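Local coordinates for protein jasmonate-induced oxygenase 2 (Arabidopsis thaliana, PDB 6LSV) that oxidises the plant defence hormone jasmonate to 12-hydroxyjasmonate, using iron, 2-oxoglutarate and molecular oxygen, at residues L89-M103 / P155-Y168. Sequence-based numbering, arbitrary orientation.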
loop_
_atom_site.group_PDB
_atom_site.type_symbol
_atom_site.label_atom_id
_atom_site.label_comp_id
_atom_site.label_asym_id
_atom_site.label_seq_id
_atom_site.Cartn_x
_atom_site.Cartn_y
_atom_site.Cartn_z
ATOM N N LEU A 89 13.559 14.943 -0.830
ATOM C CA LEU A 89 12.113 14.929 -0.624
ATOM C C LEU A 89 11.653 13.583 -0.079
ATOM O O LEU A 89 10.790 13.529 0.806
ATOM C CB LEU A 89 11.388 15.261 -1.930
ATOM C CG LEU A 89 9.858 15.215 -1.884
ATOM C CD1 LEU A 89 9.318 16.202 -0.860
ATOM C CD2 LEU A 89 9.272 15.490 -3.261
ATOM N N MET A 90 12.225 12.488 -0.590
ATOM C CA MET A 90 11.878 11.161 -0.091
ATOM C C MET A 90 12.175 11.036 1.395
ATOM O O MET A 90 11.375 10.476 2.153
ATOM C CB MET A 90 12.640 10.090 -0.870
ATOM C CG MET A 90 12.382 10.094 -2.363
ATOM S SD MET A 90 13.395 8.869 -3.205
ATOM C CE MET A 90 12.576 7.352 -2.724
ATOM N N ASP A 91 13.322 11.555 1.831
ATOM C CA ASP A 91 13.696 11.450 3.236
ATOM C C ASP A 91 12.930 12.449 4.098
ATOM O O ASP A 91 12.565 12.135 5.237
ATOM C CB ASP A 91 15.203 11.645 3.387
ATOM C CG ASP A 91 16.000 10.635 2.581
ATOM O OD1 ASP A 91 15.763 9.419 2.745
ATOM O OD2 ASP A 91 16.863 11.053 1.784
ATOM N N ALA A 92 12.677 13.652 3.576
ATOM C CA ALA A 92 11.882 14.621 4.323
ATOM C C ALA A 92 10.483 14.084 4.587
ATOM O O ALA A 92 9.928 14.284 5.675
ATOM C CB ALA A 92 11.818 15.950 3.570
ATOM N N ALA A 93 9.903 13.391 3.605
ATOM C CA ALA A 93 8.601 12.762 3.804
ATOM C C ALA A 93 8.645 11.751 4.942
ATOM O O ALA A 93 7.739 11.708 5.782
ATOM C CB ALA A 93 8.143 12.092 2.507
ATOM N N ARG A 94 9.696 10.937 4.992
ATOM C CA ARG A 94 9.795 9.939 6.050
ATOM C C ARG A 94 9.996 10.596 7.410
ATOM O O ARG A 94 9.306 10.259 8.380
ATOM C CB ARG A 94 10.933 8.968 5.746
ATOM C CG ARG A 94 11.179 7.956 6.841
ATOM C CD ARG A 94 12.479 7.207 6.611
ATOM N NE ARG A 94 12.458 6.438 5.371
ATOM C CZ ARG A 94 13.028 6.827 4.235
ATOM N NH1 ARG A 94 13.672 7.988 4.175
ATOM N NH2 ARG A 94 12.952 6.054 3.159
ATOM N N GLU A 95 10.931 11.547 7.500
ATOM C CA GLU A 95 11.272 12.121 8.800
ATOM C C GLU A 95 10.187 13.058 9.314
ATOM O O GLU A 95 10.010 13.183 10.531
ATOM C CB GLU A 95 12.617 12.840 8.725
ATOM C CG GLU A 95 13.786 11.912 8.424
ATOM C CD GLU A 95 13.781 10.659 9.289
ATOM O OE1 GLU A 95 13.697 10.784 10.529
ATOM O OE2 GLU A 95 13.852 9.545 8.723
ATOM N N ASN A 96 9.454 13.720 8.417
ATOM C CA ASN A 96 8.278 14.472 8.844
ATOM C C ASN A 96 7.247 13.552 9.481
ATOM O O ASN A 96 6.719 13.844 10.560
ATOM C CB ASN A 96 7.667 15.215 7.657
ATOM C CG ASN A 96 8.212 16.617 7.506
ATOM O OD1 ASN A 96 7.538 17.592 7.833
ATOM N ND2 ASN A 96 9.438 16.728 7.008
ATOM N N TRP A 97 6.944 12.430 8.824
ATOM C CA TRP A 97 5.975 11.493 9.381
ATOM C C TRP A 97 6.519 10.815 10.632
ATOM O O TRP A 97 5.781 10.616 11.606
ATOM C CB TRP A 97 5.574 10.460 8.328
ATOM C CG TRP A 97 4.526 10.975 7.388
ATOM C CD1 TRP A 97 4.703 11.361 6.090
ATOM C CD2 TRP A 97 3.140 11.179 7.681
ATOM N NE1 TRP A 97 3.510 11.790 5.557
ATOM C CE2 TRP A 97 2.535 11.688 6.515
ATOM C CE3 TRP A 97 2.351 10.978 8.817
ATOM C CZ2 TRP A 97 1.178 11.992 6.450
ATOM C CZ3 TRP A 97 1.007 11.285 8.751
ATOM C CH2 TRP A 97 0.434 11.788 7.577
ATOM N N ARG A 98 7.806 10.460 10.632
ATOM C CA ARG A 98 8.405 9.900 11.839
ATOM C C ARG A 98 8.258 10.858 13.013
ATOM O O ARG A 98 7.966 10.432 14.138
ATOM C CB ARG A 98 9.879 9.572 11.600
ATOM C CG ARG A 98 10.529 8.854 12.773
ATOM C CD ARG A 98 12.049 8.904 12.704
ATOM N NE ARG A 98 12.587 8.424 11.430
ATOM C CZ ARG A 98 12.587 7.151 11.047
ATOM N NH1 ARG A 98 12.067 6.216 11.835
ATOM N NH2 ARG A 98 13.106 6.813 9.873
ATOM N N GLU A 99 8.448 12.157 12.768
ATOM C CA GLU A 99 8.263 13.152 13.819
ATOM C C GLU A 99 6.813 13.191 14.288
ATOM O O GLU A 99 6.543 13.335 15.487
ATOM C CB GLU A 99 8.709 14.526 13.316
ATOM C CG GLU A 99 8.342 15.695 14.221
ATOM C CD GLU A 99 9.078 15.668 15.552
ATOM O OE1 GLU A 99 10.267 16.057 15.584
ATOM O OE2 GLU A 99 8.467 15.264 16.566
ATOM N N PHE A 100 5.867 13.059 13.355
ATOM C CA PHE A 100 4.457 13.017 13.729
ATOM C C PHE A 100 4.172 11.844 14.659
ATOM O O PHE A 100 3.475 11.990 15.669
ATOM C CB PHE A 100 3.586 12.935 12.474
ATOM C CG PHE A 100 2.128 12.711 12.762
ATOM C CD1 PHE A 100 1.314 13.763 13.155
ATOM C CD2 PHE A 100 1.569 11.449 12.640
ATOM C CE1 PHE A 100 -0.027 13.560 13.423
ATOM C CE2 PHE A 100 0.228 11.239 12.905
ATOM C CZ PHE A 100 -0.571 12.297 13.296
ATOM N N PHE A 101 4.715 10.669 14.340
ATOM C CA PHE A 101 4.455 9.488 15.151
ATOM C C PHE A 101 5.274 9.456 16.434
ATOM O O PHE A 101 4.935 8.693 17.345
ATOM C CB PHE A 101 4.710 8.224 14.330
ATOM C CG PHE A 101 3.631 7.932 13.328
ATOM C CD1 PHE A 101 2.377 7.512 13.746
ATOM C CD2 PHE A 101 3.865 8.088 11.969
ATOM C CE1 PHE A 101 1.375 7.246 12.828
ATOM C CE2 PHE A 101 2.867 7.822 11.044
ATOM C CZ PHE A 101 1.619 7.401 11.475
ATOM N N HIS A 102 6.334 10.259 16.532
ATOM C CA HIS A 102 7.070 10.378 17.786
ATOM C C HIS A 102 6.402 11.323 18.774
ATOM O O HIS A 102 6.778 11.328 19.951
ATOM C CB HIS A 102 8.503 10.833 17.519
ATOM C CG HIS A 102 9.378 9.750 16.973
ATOM N ND1 HIS A 102 10.688 9.962 16.604
ATOM C CD2 HIS A 102 9.124 8.443 16.729
ATOM C CE1 HIS A 102 11.206 8.831 16.158
ATOM N NE2 HIS A 102 10.278 7.894 16.225
ATOM N N MET A 103 5.425 12.115 18.325
ATOM C CA MET A 103 4.571 12.912 19.194
ATOM C C MET A 103 3.919 12.031 20.251
ATOM O O MET A 103 3.747 10.824 20.033
ATOM C CB MET A 103 3.483 13.612 18.383
ATOM C CG MET A 103 3.833 14.988 17.888
ATOM S SD MET A 103 2.324 15.954 17.767
ATOM C CE MET A 103 1.455 15.069 16.475
ATOM N N PRO A 155 -2.241 16.085 9.180
ATOM C CA PRO A 155 -1.612 16.437 10.458
ATOM C C PRO A 155 -1.176 17.883 10.515
ATOM O O PRO A 155 -1.314 18.641 9.546
ATOM C CB PRO A 155 -0.406 15.492 10.536
ATOM C CG PRO A 155 -0.722 14.396 9.627
ATOM C CD PRO A 155 -1.526 14.988 8.514
ATOM N N SER A 156 -0.604 18.265 11.650
ATOM C CA SER A 156 -0.290 19.672 11.828
ATOM C C SER A 156 1.029 19.916 12.546
ATOM O O SER A 156 1.705 20.909 12.253
ATOM C CB SER A 156 -1.430 20.356 12.570
ATOM O OG SER A 156 -1.332 21.772 12.552
ATOM N N PHE A 157 1.414 19.036 13.484
ATOM C CA PHE A 157 2.506 19.368 14.388
ATOM C C PHE A 157 3.834 19.646 13.683
ATOM O O PHE A 157 4.405 20.719 13.906
ATOM C CB PHE A 157 2.716 18.292 15.452
ATOM C CG PHE A 157 4.065 18.383 16.113
ATOM C CD1 PHE A 157 4.355 19.439 16.967
ATOM C CD2 PHE A 157 5.065 17.464 15.830
ATOM C CE1 PHE A 157 5.600 19.551 17.560
ATOM C CE2 PHE A 157 6.311 17.574 16.422
ATOM C CZ PHE A 157 6.577 18.619 17.287
ATOM N N PRO A 158 4.401 18.721 12.898
ATOM C CA PRO A 158 5.612 19.082 12.160
ATOM C C PRO A 158 5.272 20.168 11.163
ATOM O O PRO A 158 4.592 19.904 10.160
ATOM C CB PRO A 158 6.018 17.773 11.456
ATOM C CG PRO A 158 5.222 16.700 12.124
ATOM C CD PRO A 158 3.941 17.379 12.501
ATOM N N PRO A 159 5.677 21.411 11.427
ATOM C CA PRO A 159 5.078 22.541 10.700
ATOM C C PRO A 159 5.256 22.455 9.198
ATOM O O PRO A 159 4.509 23.112 8.463
ATOM C CB PRO A 159 5.802 23.756 11.293
ATOM C CG PRO A 159 6.289 23.270 12.648
ATOM C CD PRO A 159 6.712 21.863 12.373
ATOM N N THR A 160 6.191 21.640 8.723
ATOM C CA THR A 160 6.425 21.467 7.298
ATOM C C THR A 160 5.652 20.304 6.691
ATOM O O THR A 160 5.649 20.167 5.463
ATOM C CB THR A 160 7.919 21.256 7.044
ATOM O OG1 THR A 160 8.415 20.256 7.942
ATOM C CG2 THR A 160 8.682 22.549 7.267
ATOM N N ILE A 161 4.983 19.482 7.508
ATOM C CA ILE A 161 4.500 18.186 7.028
ATOM C C ILE A 161 3.501 18.359 5.889
ATOM O O ILE A 161 3.528 17.605 4.910
ATOM C CB ILE A 161 3.916 17.354 8.190
ATOM C CG1 ILE A 161 3.733 15.895 7.758
ATOM C CG2 ILE A 161 2.596 17.932 8.702
ATOM C CD1 ILE A 161 3.326 14.963 8.882
ATOM N N ARG A 162 2.628 19.364 5.975
ATOM C CA ARG A 162 1.603 19.514 4.949
ATOM C C ARG A 162 2.191 19.969 3.622
ATOM O O ARG A 162 1.670 19.611 2.561
ATOM C CB ARG A 162 0.527 20.490 5.416
ATOM C CG ARG A 162 -0.208 20.011 6.644
ATOM C CD ARG A 162 -1.435 20.840 6.894
ATOM N NE ARG A 162 -2.168 20.367 8.060
ATOM C CZ ARG A 162 -3.269 20.943 8.528
ATOM N NH1 ARG A 162 -3.766 22.014 7.923
ATOM N NH2 ARG A 162 -3.877 20.444 9.595
ATOM N N GLU A 163 3.270 20.753 3.658
ATOM C CA GLU A 163 3.927 21.137 2.416
ATOM C C GLU A 163 4.725 19.979 1.831
ATOM O O GLU A 163 4.829 19.855 0.605
ATOM C CB GLU A 163 4.824 22.350 2.655
ATOM C CG GLU A 163 4.049 23.600 3.036
ATOM C CD GLU A 163 4.950 24.771 3.379
ATOM O OE1 GLU A 163 5.804 24.624 4.279
ATOM O OE2 GLU A 163 4.801 25.840 2.746
ATOM N N VAL A 164 5.277 19.116 2.688
ATOM C CA VAL A 164 6.005 17.949 2.202
ATOM C C VAL A 164 5.041 16.900 1.661
ATOM O O VAL A 164 5.345 16.211 0.681
ATOM C CB VAL A 164 6.903 17.378 3.313
ATOM C CG1 VAL A 164 7.706 16.200 2.792
ATOM C CG2 VAL A 164 7.836 18.458 3.840
ATOM N N ILE A 165 3.869 16.755 2.287
ATOM C CA ILE A 165 2.869 15.815 1.782
ATOM C C ILE A 165 2.393 16.244 0.399
ATOM O O ILE A 165 2.332 15.437 -0.535
ATOM C CB ILE A 165 1.688 15.695 2.764
ATOM C CG1 ILE A 165 2.105 14.981 4.050
ATOM C CG2 ILE A 165 0.537 14.943 2.119
ATOM C CD1 ILE A 165 1.139 15.224 5.202
ATOM N N ASP A 166 2.054 17.529 0.249
ATOM C CA ASP A 166 1.497 18.014 -1.010
ATOM C C ASP A 166 2.483 17.853 -2.160
ATOM O O ASP A 166 2.100 17.457 -3.267
ATOM C CB ASP A 166 1.079 19.478 -0.868
ATOM C CG ASP A 166 -0.104 19.831 -1.745
ATOM O OD1 ASP A 166 -1.045 19.016 -1.820
ATOM O OD2 ASP A 166 -0.089 20.916 -2.365
ATOM N N GLU A 167 3.760 18.155 -1.921
ATOM C CA GLU A 167 4.743 18.013 -2.987
ATOM C C GLU A 167 5.069 16.546 -3.245
ATOM O O GLU A 167 5.163 16.127 -4.403
ATOM C CB GLU A 167 6.007 18.803 -2.650
ATOM C CG GLU A 167 6.894 19.059 -3.861
ATOM C CD GLU A 167 8.345 19.306 -3.492
ATOM O OE1 GLU A 167 8.624 19.573 -2.306
ATOM O OE2 GLU A 167 9.208 19.222 -4.393
ATOM N N TYR A 168 5.235 15.756 -2.180
ATOM C CA TYR A 168 5.447 14.320 -2.343
ATOM C C TYR A 168 4.306 13.691 -3.134
ATOM O O TYR A 168 4.537 12.916 -4.069
ATOM C CB TYR A 168 5.588 13.661 -0.972
ATOM C CG TYR A 168 6.006 12.209 -0.982
ATOM C CD1 TYR A 168 7.341 11.844 -1.119
ATOM C CD2 TYR A 168 5.067 11.200 -0.816
ATOM C CE1 TYR A 168 7.722 10.512 -1.110
ATOM C CE2 TYR A 168 5.437 9.871 -0.804
ATOM C CZ TYR A 168 6.762 9.529 -0.952
ATOM O OH TYR A 168 7.118 8.200 -0.940
#
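Helix 89-102 and the 161-168 part of helix 161-186 run roughly antiparallel, 138° between their directions and 9.5 Å apart at closest approach, with Ala93 facing Val164 and Asn96 facing Ile161. Val164 is a knob in the hole formed by Leu89, Ala92, Ala93 and Asn96; the two alanines are small enough to admit its CG1, which lies 3.7 Å from Ala93 N. With CG anti to the backbone N (chi1 -172°), Tyr168 brings a ring face against the Ala93 methyl in a CH-pi contact, while Leu89 CG meets the ring edge. Asn96 ties its helix to the turn leading into the second: OD1 accepts a hydrogen bond from Thr160 OG1 (2.8 Å) on an in-plane lone pair, and ND2 bonds back to Ala92 O. Trp97 starts away from the partner helix, but its broad indole reaches back, with Ile161 CD1 over the centre of its six-membered ring and Ile165 CD1 3.5 Å from CZ2. The rigid ring of Pro155 sets CG over a Phe100 face and 3.5 Å from Trp97 CH2. Met103, flexible and polarisable, makes an oblique Met-aromatic contact with Phe157. Ala93, Trp97 and Tyr168 touch Leu297 on the jelly-roll core strand 294-302, which supplies 2-oxoglutarate-binding Arg294 and Ser296. The interface is thus mainly apolar, its one cross-segment hydrogen bond made by an amide held at both oxygen and nitrogen.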